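Local structure of monalysin (Pseudomonas entomophila, 4MKO) at residues F56-Y61 against V144-H149; G82-F87 against A181-K186; D5-K10 against P26-W31. The protein forms pores in host cell membranes as an aerolysin-like toxin, damaging the gut of Drosophila and contributing to the virulence of the bacterium. All coordinates share one frame; numbering follows the deposited sequence.

Contact 1 of 3, residues F56-Y61 against V144-H149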
loop_
_atom_site.group_PDB
_atom_site.type_symbol
_atom_site.label_atom_id
_atom_site.label_comp_id
_atom_site.label_asym_id
_atom_site.label_seq_id
_atom_site.Cartn_x
_atom_site.Cartn_y
_atom_site.Cartn_z
ATOM N N PHE A 56 2.724 1.014 5.302
ATOM C CA PHE A 56 2.034 -0.212 5.703
ATOM C C PHE A 56 2.012 -1.204 4.564
ATOM O O PHE A 56 2.185 -0.838 3.407
ATOM C CB PHE A 56 0.588 0.161 6.119
ATOM C CG PHE A 56 -0.040 -0.795 7.118
ATOM C CD1 PHE A 56 0.263 -0.706 8.473
ATOM C CD2 PHE A 56 -0.962 -1.749 6.708
ATOM C CE1 PHE A 56 -0.306 -1.591 9.394
ATOM C CE2 PHE A 56 -1.549 -2.620 7.633
ATOM C CZ PHE A 56 -1.209 -2.540 8.968
ATOM N N ALA A 57 1.817 -2.469 4.892
ATOM C CA ALA A 57 1.676 -3.501 3.860
ATOM C C ALA A 57 0.639 -4.448 4.373
ATOM O O ALA A 57 0.667 -4.784 5.559
ATOM C CB ALA A 57 2.989 -4.219 3.618
ATOM N N TYR A 58 -0.319 -4.829 3.524
ATOM C CA TYR A 58 -1.349 -5.744 4.018
ATOM C C TYR A 58 -1.789 -6.716 2.947
ATOM O O TYR A 58 -1.464 -6.536 1.771
ATOM C CB TYR A 58 -2.535 -5.003 4.664
ATOM C CG TYR A 58 -3.412 -4.275 3.678
ATOM C CD1 TYR A 58 -3.095 -2.988 3.250
ATOM C CD2 TYR A 58 -4.595 -4.846 3.214
ATOM C CE1 TYR A 58 -3.917 -2.301 2.361
ATOM C CE2 TYR A 58 -5.424 -4.166 2.323
ATOM C CZ TYR A 58 -5.070 -2.898 1.891
ATOM O OH TYR A 58 -5.863 -2.203 1.029
ATOM N N LEU A 59 -2.545 -7.729 3.356
ATOM C CA LEU A 59 -3.030 -8.754 2.436
ATOM C C LEU A 59 -4.461 -8.425 2.038
ATOM O O LEU A 59 -5.351 -8.334 2.902
ATOM C CB LEU A 59 -2.961 -10.122 3.127
ATOM C CG LEU A 59 -1.562 -10.706 3.356
ATOM C CD1 LEU A 59 -1.651 -12.035 4.082
ATOM C CD2 LEU A 59 -0.812 -10.867 2.045
ATOM N N GLN A 60 -4.682 -8.196 0.743
ATOM C CA GLN A 60 -6.035 -7.893 0.293
ATOM C C GLN A 60 -6.651 -9.132 -0.337
ATOM O O GLN A 60 -5.982 -9.885 -1.039
ATOM C CB GLN A 60 -6.083 -6.676 -0.635
ATOM C CG GLN A 60 -5.804 -6.961 -2.101
ATOM C CD GLN A 60 -6.039 -5.746 -2.972
ATOM O OE1 GLN A 60 -6.410 -4.651 -2.504
ATOM N NE2 GLN A 60 -5.755 -5.900 -4.256
ATOM N N TYR A 61 -7.921 -9.340 -0.058
ATOM C CA TYR A 61 -8.668 -10.510 -0.523
ATOM C C TYR A 61 -8.686 -10.677 -2.052
ATOM O O TYR A 61 -8.936 -9.710 -2.773
ATOM C CB TYR A 61 -10.094 -10.408 0.014
ATOM C CG TYR A 61 -10.960 -11.599 -0.327
ATOM C CD1 TYR A 61 -10.844 -12.796 0.376
ATOM C CD2 TYR A 61 -11.895 -11.532 -1.359
ATOM C CE1 TYR A 61 -11.644 -13.899 0.062
ATOM C CE2 TYR A 61 -12.700 -12.624 -1.680
ATOM C CZ TYR A 61 -12.567 -13.805 -0.969
ATOM O OH TYR A 61 -13.348 -14.889 -1.285
ATOM N N VAL A 144 -0.441 -5.767 -0.665
ATOM C CA VAL A 144 -0.662 -4.357 -0.986
ATOM C C VAL A 144 0.379 -3.527 -0.241
ATOM O O VAL A 144 0.583 -3.710 0.969
ATOM C CB VAL A 144 -2.084 -3.893 -0.620
ATOM C CG1 VAL A 144 -2.234 -2.382 -0.805
ATOM C CG2 VAL A 144 -3.137 -4.629 -1.445
ATOM N N LEU A 145 1.029 -2.609 -0.966
ATOM C CA LEU A 145 2.002 -1.673 -0.419
ATOM C C LEU A 145 1.311 -0.337 -0.268
ATOM O O LEU A 145 0.757 0.189 -1.234
ATOM C CB LEU A 145 3.265 -1.551 -1.309
ATOM C CG LEU A 145 4.003 -2.871 -1.577
ATOM C CD1 LEU A 145 5.059 -2.709 -2.689
ATOM C CD2 LEU A 145 4.619 -3.455 -0.276
ATOM N N VAL A 146 1.316 0.195 0.959
ATOM C CA VAL A 146 0.651 1.459 1.306
ATOM C C VAL A 146 1.658 2.563 1.578
ATOM O O VAL A 146 2.603 2.372 2.355
ATOM C CB VAL A 146 -0.325 1.284 2.505
ATOM C CG1 VAL A 146 -1.094 2.581 2.782
ATOM C CG2 VAL A 146 -1.302 0.124 2.254
ATOM N N TYR A 147 1.406 3.742 0.982
ATOM C CA TYR A 147 2.277 4.915 1.096
ATOM C C TYR A 147 1.538 6.105 1.678
ATOM O O TYR A 147 0.338 6.271 1.425
ATOM C CB TYR A 147 2.830 5.293 -0.315
ATOM C CG TYR A 147 3.580 4.146 -0.945
ATOM C CD1 TYR A 147 2.901 3.131 -1.617
ATOM C CD2 TYR A 147 4.949 3.988 -0.741
ATOM C CE1 TYR A 147 3.571 2.020 -2.116
ATOM C CE2 TYR A 147 5.637 2.889 -1.256
ATOM C CZ TYR A 147 4.935 1.895 -1.923
ATOM O OH TYR A 147 5.587 0.805 -2.441
ATOM N N ALA A 148 2.254 6.918 2.465
ATOM C CA ALA A 148 1.719 8.173 2.993
ATOM C C ALA A 148 2.362 9.288 2.171
ATOM O O ALA A 148 3.535 9.188 1.773
ATOM C CB ALA A 148 2.064 8.344 4.472
ATOM N N HIS A 149 1.589 10.341 1.914
ATOM C CA HIS A 149 2.057 11.427 1.089
ATOM C C HIS A 149 1.698 12.767 1.704
ATOM O O HIS A 149 0.629 12.907 2.301
ATOM C CB HIS A 149 1.328 11.365 -0.273
ATOM C CG HIS A 149 1.417 10.061 -1.004
ATOM N ND1 HIS A 149 2.454 9.797 -1.877
ATOM C CD2 HIS A 149 0.609 8.981 -0.946
ATOM C CE1 HIS A 149 2.224 8.582 -2.349
ATOM N NE2 HIS A 149 1.132 8.051 -1.814
#

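Contact 2 of 3, residues G82-F87 against A181-K186. With ACT (acetate ion), chain J.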
loop_
_atom_site.group_PDB
_atom_site.type_symbol
_atom_site.label_atom_id
_atom_site.label_comp_id
_atom_site.label_asym_id
_atom_site.label_seq_id
_atom_site.Cartn_x
_atom_site.Cartn_y
_atom_site.Cartn_z
ATOM N N GLY A 82 0.046 -2.200 -10.467
ATOM C CA GLY A 82 -0.146 -0.750 -10.411
ATOM C C GLY A 82 -0.926 -0.376 -9.168
ATOM O O GLY A 82 -0.958 -1.146 -8.201
ATOM N N HIS A 83 -1.609 0.785 -9.183
ATOM C CA HIS A 83 -2.439 1.154 -8.027
ATOM C C HIS A 83 -3.539 0.106 -7.800
ATOM O O HIS A 83 -4.007 -0.530 -8.761
ATOM C CB HIS A 83 -3.033 2.566 -8.202
ATOM C CG HIS A 83 -2.021 3.651 -8.008
ATOM N ND1 HIS A 83 -1.118 3.983 -9.006
ATOM C CD2 HIS A 83 -1.763 4.409 -6.917
ATOM C CE1 HIS A 83 -0.372 4.957 -8.502
ATOM N NE2 HIS A 83 -0.731 5.250 -7.252
ATOM N N THR A 84 -3.936 -0.110 -6.529
ATOM C CA THR A 84 -4.971 -1.109 -6.228
ATOM C C THR A 84 -6.338 -0.704 -6.781
ATOM O O THR A 84 -6.604 0.486 -6.940
ATOM C CB THR A 84 -5.094 -1.351 -4.720
ATOM O OG1 THR A 84 -5.655 -0.176 -4.122
ATOM C CG2 THR A 84 -3.773 -1.732 -4.078
ATOM N N ARG A 85 -7.222 -1.691 -7.007
ATOM C CA ARG A 85 -8.570 -1.397 -7.473
ATOM C C ARG A 85 -9.284 -0.510 -6.441
ATOM O O ARG A 85 -9.937 0.453 -6.830
ATOM C CB ARG A 85 -9.370 -2.690 -7.703
ATOM C CG ARG A 85 -10.683 -2.469 -8.474
ATOM C CD ARG A 85 -10.455 -2.177 -9.960
ATOM N NE ARG A 85 -10.001 -3.350 -10.719
ATOM C CZ ARG A 85 -9.485 -3.296 -11.947
ATOM N NH1 ARG A 85 -9.316 -2.126 -12.555
ATOM N NH2 ARG A 85 -9.109 -4.409 -12.564
ATOM N N SER A 86 -9.117 -0.808 -5.133
ATOM C CA SER A 86 -9.743 0.001 -4.079
ATOM C C SER A 86 -9.247 1.437 -4.090
ATOM O O SER A 86 -10.073 2.345 -3.959
ATOM C CB SER A 86 -9.537 -0.621 -2.705
ATOM O OG SER A 86 -10.146 -1.897 -2.637
ATOM N N PHE A 87 -7.916 1.657 -4.270
ATOM C CA PHE A 87 -7.402 3.029 -4.320
ATOM C C PHE A 87 -8.034 3.775 -5.490
ATOM O O PHE A 87 -8.532 4.889 -5.301
ATOM C CB PHE A 87 -5.872 3.094 -4.414
ATOM C CG PHE A 87 -5.361 4.499 -4.624
ATOM C CD1 PHE A 87 -5.321 5.405 -3.572
ATOM C CD2 PHE A 87 -4.982 4.939 -5.893
ATOM C CE1 PHE A 87 -4.873 6.713 -3.768
ATOM C CE2 PHE A 87 -4.509 6.244 -6.087
ATOM C CZ PHE A 87 -4.457 7.124 -5.023
ATOM N N ALA A 181 -2.077 3.286 -2.528
ATOM C CA ALA A 181 -1.728 1.872 -2.431
ATOM C C ALA A 181 -1.517 1.270 -3.816
ATOM O O ALA A 181 -2.236 1.602 -4.757
ATOM C CB ALA A 181 -2.821 1.122 -1.692
ATOM N N ILE A 182 -0.500 0.419 -3.926
ATOM C CA ILE A 182 -0.141 -0.315 -5.142
ATOM C C ILE A 182 0.012 -1.780 -4.726
ATOM O O ILE A 182 0.137 -2.073 -3.529
ATOM C CB ILE A 182 1.155 0.244 -5.829
ATOM C CG1 ILE A 182 2.449 -0.054 -5.000
ATOM C CG2 ILE A 182 1.028 1.757 -6.172
ATOM C CD1 ILE A 182 3.787 0.305 -5.649
ATOM N N THR A 183 0.030 -2.696 -5.693
ATOM C CA THR A 183 0.259 -4.099 -5.348
ATOM C C THR A 183 1.695 -4.493 -5.605
ATOM O O THR A 183 2.411 -3.841 -6.377
ATOM C CB THR A 183 -0.625 -5.029 -6.187
ATOM O OG1 THR A 183 -0.590 -4.585 -7.546
ATOM C CG2 THR A 183 -2.055 -5.134 -5.665
ATOM N N GLN A 184 2.094 -5.602 -4.978
ATOM C CA GLN A 184 3.386 -6.270 -5.173
ATOM C C GLN A 184 3.063 -7.602 -5.865
ATOM O O GLN A 184 1.981 -8.149 -5.653
ATOM C CB GLN A 184 4.058 -6.542 -3.814
ATOM C CG GLN A 184 5.500 -7.017 -3.914
ATOM C CD GLN A 184 6.139 -7.151 -2.561
ATOM O OE1 GLN A 184 5.562 -7.706 -1.616
ATOM N NE2 GLN A 184 7.359 -6.686 -2.448
ATOM N N ARG A 185 4.007 -8.137 -6.651
ATOM C CA ARG A 185 3.849 -9.431 -7.334
ATOM C C ARG A 185 4.087 -10.564 -6.313
ATOM O O ARG A 185 5.042 -11.342 -6.421
ATOM C CB ARG A 185 4.795 -9.525 -8.541
ATOM C CG ARG A 185 4.400 -10.679 -9.469
ATOM C CD ARG A 185 5.001 -10.581 -10.858
ATOM N NE ARG A 185 6.457 -10.523 -10.840
ATOM C CZ ARG A 185 7.257 -11.574 -10.950
ATOM N NH1 ARG A 185 6.749 -12.796 -11.053
ATOM N NH2 ARG A 185 8.577 -11.413 -10.942
ATOM N N LYS A 186 3.196 -10.623 -5.308
ATOM C CA LYS A 186 3.258 -11.579 -4.214
ATOM C C LYS A 186 1.843 -11.917 -3.767
ATOM O O LYS A 186 1.022 -11.015 -3.549
ATOM C CB LYS A 186 4.057 -10.947 -3.074
ATOM C CG LYS A 186 4.565 -11.902 -2.033
ATOM C CD LYS A 186 5.605 -11.242 -1.134
ATOM C CE LYS A 186 6.948 -11.053 -1.806
ATOM N NZ LYS A 186 7.962 -10.545 -0.850
HETATM C C ACT J . 10.986 -9.939 -3.231
HETATM O O ACT J . 10.233 -9.849 -2.242
HETATM O OXT ACT J . 11.697 -9.002 -3.693
HETATM C CH3 ACT J . 11.046 -11.306 -3.923
HETATM O O HOH W 1 2.261 -2.291 -8.687
HETATM O O HOH W 2 -2.973 -3.213 -8.335
#

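Contact 3 of 3, residues D5-K10 against P26-W31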
loop_
_atom_site.group_PDB
_atom_site.type_symbol
_atom_site.label_atom_id
_atom_site.label_comp_id
_atom_site.label_asym_id
_atom_site.label_seq_id
_atom_site.Cartn_x
_atom_site.Cartn_y
_atom_site.Cartn_z
ATOM N N ASP A 5 -1.951 -0.896 16.587
ATOM C CA ASP A 5 -0.781 -1.034 17.453
ATOM C C ASP A 5 -0.396 -2.523 17.591
ATOM O O ASP A 5 0.734 -2.836 17.962
ATOM C CB ASP A 5 -0.985 -0.339 18.828
ATOM C CG ASP A 5 -2.292 -0.588 19.584
ATOM O OD1 ASP A 5 -3.261 -1.072 18.969
ATOM O OD2 ASP A 5 -2.360 -0.236 20.777
ATOM N N GLN A 6 -1.320 -3.442 17.249
ATOM C CA GLN A 6 -1.056 -4.885 17.303
ATOM C C GLN A 6 -0.083 -5.350 16.227
ATOM O O GLN A 6 0.508 -6.421 16.375
ATOM C CB GLN A 6 -2.368 -5.708 17.193
ATOM C CG GLN A 6 -2.952 -5.814 15.772
ATOM C CD GLN A 6 -4.313 -6.449 15.770
ATOM O OE1 GLN A 6 -4.438 -7.675 15.817
ATOM N NE2 GLN A 6 -5.357 -5.631 15.684
ATOM N N TYR A 7 0.030 -4.594 15.108
ATOM C CA TYR A 7 0.861 -5.036 13.995
ATOM C C TYR A 7 2.320 -4.654 14.195
ATOM O O TYR A 7 2.580 -3.556 14.700
ATOM C CB TYR A 7 0.334 -4.496 12.650
ATOM C CG TYR A 7 -1.119 -4.843 12.403
ATOM C CD1 TYR A 7 -1.522 -6.168 12.244
ATOM C CD2 TYR A 7 -2.095 -3.852 12.354
ATOM C CE1 TYR A 7 -2.862 -6.497 12.059
ATOM C CE2 TYR A 7 -3.436 -4.169 12.152
ATOM C CZ TYR A 7 -3.812 -5.495 12.005
ATOM O OH TYR A 7 -5.127 -5.823 11.789
ATOM N N PRO A 8 3.263 -5.544 13.808
ATOM C CA PRO A 8 4.693 -5.229 13.976
ATOM C C PRO A 8 5.166 -4.276 12.869
ATOM O O PRO A 8 4.409 -4.003 11.934
ATOM C CB PRO A 8 5.364 -6.597 13.819
ATOM C CG PRO A 8 4.478 -7.320 12.847
ATOM C CD PRO A 8 3.077 -6.878 13.193
ATOM N N THR A 9 6.425 -3.825 12.964
ATOM C CA THR A 9 7.058 -2.944 11.974
ATOM C C THR A 9 8.165 -3.733 11.266
ATOM O O THR A 9 8.975 -4.392 11.921
ATOM C CB THR A 9 7.602 -1.678 12.656
ATOM O OG1 THR A 9 6.523 -1.002 13.288
ATOM C CG2 THR A 9 8.288 -0.720 11.667
ATOM N N LYS A 10 8.184 -3.683 9.929
ATOM C CA LYS A 10 9.146 -4.439 9.126
ATOM C C LYS A 10 9.880 -3.517 8.175
ATOM O O LYS A 10 9.276 -2.593 7.639
ATOM C CB LYS A 10 8.450 -5.558 8.335
ATOM C CG LYS A 10 7.642 -6.541 9.191
ATOM C CD LYS A 10 8.566 -7.386 10.066
ATOM C CE LYS A 10 7.820 -8.095 11.157
ATOM N NZ LYS A 10 8.770 -8.887 11.986
ATOM N N PRO A 26 -2.273 -16.438 12.169
ATOM C CA PRO A 26 -2.704 -15.736 10.942
ATOM C C PRO A 26 -2.139 -14.318 10.861
ATOM O O PRO A 26 -2.031 -13.637 11.878
ATOM C CB PRO A 26 -4.234 -15.689 11.077
ATOM C CG PRO A 26 -4.577 -16.785 12.026
ATOM C CD PRO A 26 -3.451 -16.764 13.014
ATOM N N LYS A 27 -1.778 -13.884 9.651
ATOM C CA LYS A 27 -1.168 -12.567 9.429
ATOM C C LYS A 27 -2.080 -11.692 8.578
ATOM O O LYS A 27 -2.711 -12.196 7.645
ATOM C CB LYS A 27 0.217 -12.728 8.757
ATOM C CG LYS A 27 1.235 -13.610 9.523
ATOM C CD LYS A 27 1.416 -13.218 11.004
ATOM C CE LYS A 27 2.456 -14.054 11.709
ATOM N NZ LYS A 27 3.821 -13.525 11.453
ATOM N N GLN A 28 -2.195 -10.398 8.923
ATOM C CA GLN A 28 -3.043 -9.466 8.161
ATOM C C GLN A 28 -2.199 -8.364 7.518
ATOM O O GLN A 28 -2.509 -7.911 6.422
ATOM C CB GLN A 28 -4.069 -8.784 9.082
ATOM C CG GLN A 28 -5.248 -9.652 9.499
ATOM C CD GLN A 28 -6.103 -8.895 10.478
ATOM O OE1 GLN A 28 -5.643 -8.479 11.552
ATOM N NE2 GLN A 28 -7.356 -8.671 10.119
ATOM N N GLY A 29 -1.202 -7.877 8.246
ATOM C CA GLY A 29 -0.405 -6.761 7.750
ATOM C C GLY A 29 0.624 -6.254 8.733
ATOM O O GLY A 29 0.707 -6.717 9.876
ATOM N N CYS A 30 1.465 -5.341 8.253
ATOM C CA CYS A 30 2.533 -4.804 9.068
ATOM C C CYS A 30 2.797 -3.346 8.718
ATOM O O CYS A 30 2.520 -2.916 7.591
ATOM C CB CYS A 30 3.796 -5.661 8.940
ATOM S SG CYS A 30 4.510 -5.740 7.268
ATOM N N TRP A 31 3.305 -2.588 9.697
ATOM C CA TRP A 31 3.788 -1.226 9.461
ATOM C C TRP A 31 5.105 -1.418 8.727
ATOM O O TRP A 31 5.815 -2.404 8.962
ATOM C CB TRP A 31 4.031 -0.502 10.786
ATOM C CG TRP A 31 2.768 -0.218 11.541
ATOM C CD1 TRP A 31 2.177 -1.015 12.479
ATOM C CD2 TRP A 31 1.907 0.916 11.374
ATOM N NE1 TRP A 31 1.052 -0.400 12.975
ATOM C CE2 TRP A 31 0.843 0.772 12.293
ATOM C CE3 TRP A 31 1.935 2.052 10.539
ATOM C CZ2 TRP A 31 -0.186 1.720 12.406
ATOM C CZ3 TRP A 31 0.922 3.001 10.662
ATOM C CH2 TRP A 31 -0.125 2.832 11.584
#

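Contact 1 of 3, residues F56-Y61 against V144-H149
F56-Y61 and V144-H149 run antiparallel, their segment axes 4.7 Å apart at closest approach and 151° apart in direction; the pairing spans F56-Y58 and V144-V146. F56 and V146 form one hydrogen-bonded pair, and Y58 and V144 form another. A57 and L145 make the non-hydrogen-bonded pair between them. Here the CA of A57 also makes a C-H...O contact of 3.1 Å with the O of V144. The side chains of F56, Y58, V144 and V146 share one face of the sheet. Y58 places its CG between its own backbone N and carbonyl carbon (chi1 71°), which brings the ring over V144. CB of V144 sits over one ring face, off centre, in a CH-pi contact 4.0 Å from the centroid. The ring and V144 lie alongside each other. CG2 of V146 meets the same ring at its edge, in plane, 3.6 Å from CE1 of Y58. One methyl of V144, CG2, lies 3.4 Å from OE1 of Q60, whose side chain crosses that of V144 at about a right angle. The side chain of F56 meets that of V146 through CB. Its ring leads off to W31, which it meets edge-to-face. W201 and V204 of helix 201-211 pack on Y58. The arrangement is an antiparallel pairing of strands 46-67 and 136-151, buried near the centre of the chain, in the mixed sheet of this aerolysin-like fold.

Contact 2 of 3, residues G82-F87 against A181-K186
G82-T84 hold A181-T183 through two backbone bonds, one on each side of the H83-I182 bridge. N of T183 donates to O of G82 at 3.1 Å. N of T84 donates to O of A181 at 3.0 Å. The packing is close around H83 and T84. CG2 of I182 rests over the centre of the H83 imidazole, 3.9 Å from its centroid, in a CH-pi contact. ND1 of that ring is bonded to S121 O, which ties the ring to a loop. T84 turns OG1 between its backbone N and carbonyl carbon (chi1 69°), where it accepts from F87 N at 2.9 Å and caps helix 85-90. Its methyl CG2 meanwhile lies 3.8 Å from CB of A181. Two waters bridge the G82 end. One molecule joins G82 N to T183 O, and a second joins G82 O to T183 OG1, which is also bonded to T80. Beyond T183 the segments part. On this looser side R185 is exposed, and NZ of K186 binds D17 and, at 2.8 Å, an O of an acetate probably from the crystallisation liquor. The chemistry implies a joint fixed by backbone bonds and a capped helix start, with water bridging its glycine end.

Contact 3 of 3, residues D5-K10 against P26-W31
T9 and W31 form a parallel bridge, their CA atoms 4.5 Å apart, between short strand 9-10 and the beginning of strand 29-43. N of W31 donates to O of P8, and N of K10 donates to O of W31; both bonds are 2.9 Å long. Before the bridge the chains diverge, and side chains span the gap. The hydroxyl of Y7 donates to OE1 of Q28 at 2.7 Å. The acceptor lies at the ring edge, in plane, while the donor stands above the amide plane. Ring and amide planes are 58° apart. CD1 of Y7 lies 3.3 Å from O of G29. On one face of the same ring, CG of Q6 sits over the centre. The indole of W31 turns its edge to the other chain segment. With CG beside the backbone N (chi1 -68°), it brings CD1 to 3.4 Å from O of Y7, in the indole plane. Its NE1 is bonded to F4 O. OG1 of T9 touches CB of W31. CG of K10 packs 3.8 Å from SG of C30, which is a ligand of a bound mercury ion. The contact joins the two strands of a beta-alpha-beta unit. Helix 12-20 packs on P8 and K10 through Y19. On strand 46-67, A57 and L59 make backbone bonds to C30 and Q28, which sets strand 29-43 between strands 9-10 and 46-67.

Overall arrangement
From the N terminus, contact 3 comes first. It closes a short loop that carries helix 12-20 and brings strand 9-10 beside strand 29-43. The chain then enters strand 46-67, where contact 1 opens. The long loop it closes includes residues 67-135, thought to form the pore. Contact 2 opens within that loop, at residues 82-87, and closes beyond it at 181-186, so contacts 1 and 2 cross. They also touch: N of L145 probably bonds to O of I182, and V144 packs on A181 and T84. Contact 3 joins contact 1 through strands 29-43 and 46-67. Together they tie the N-terminal segment, the central sheet and the probable pore-forming region.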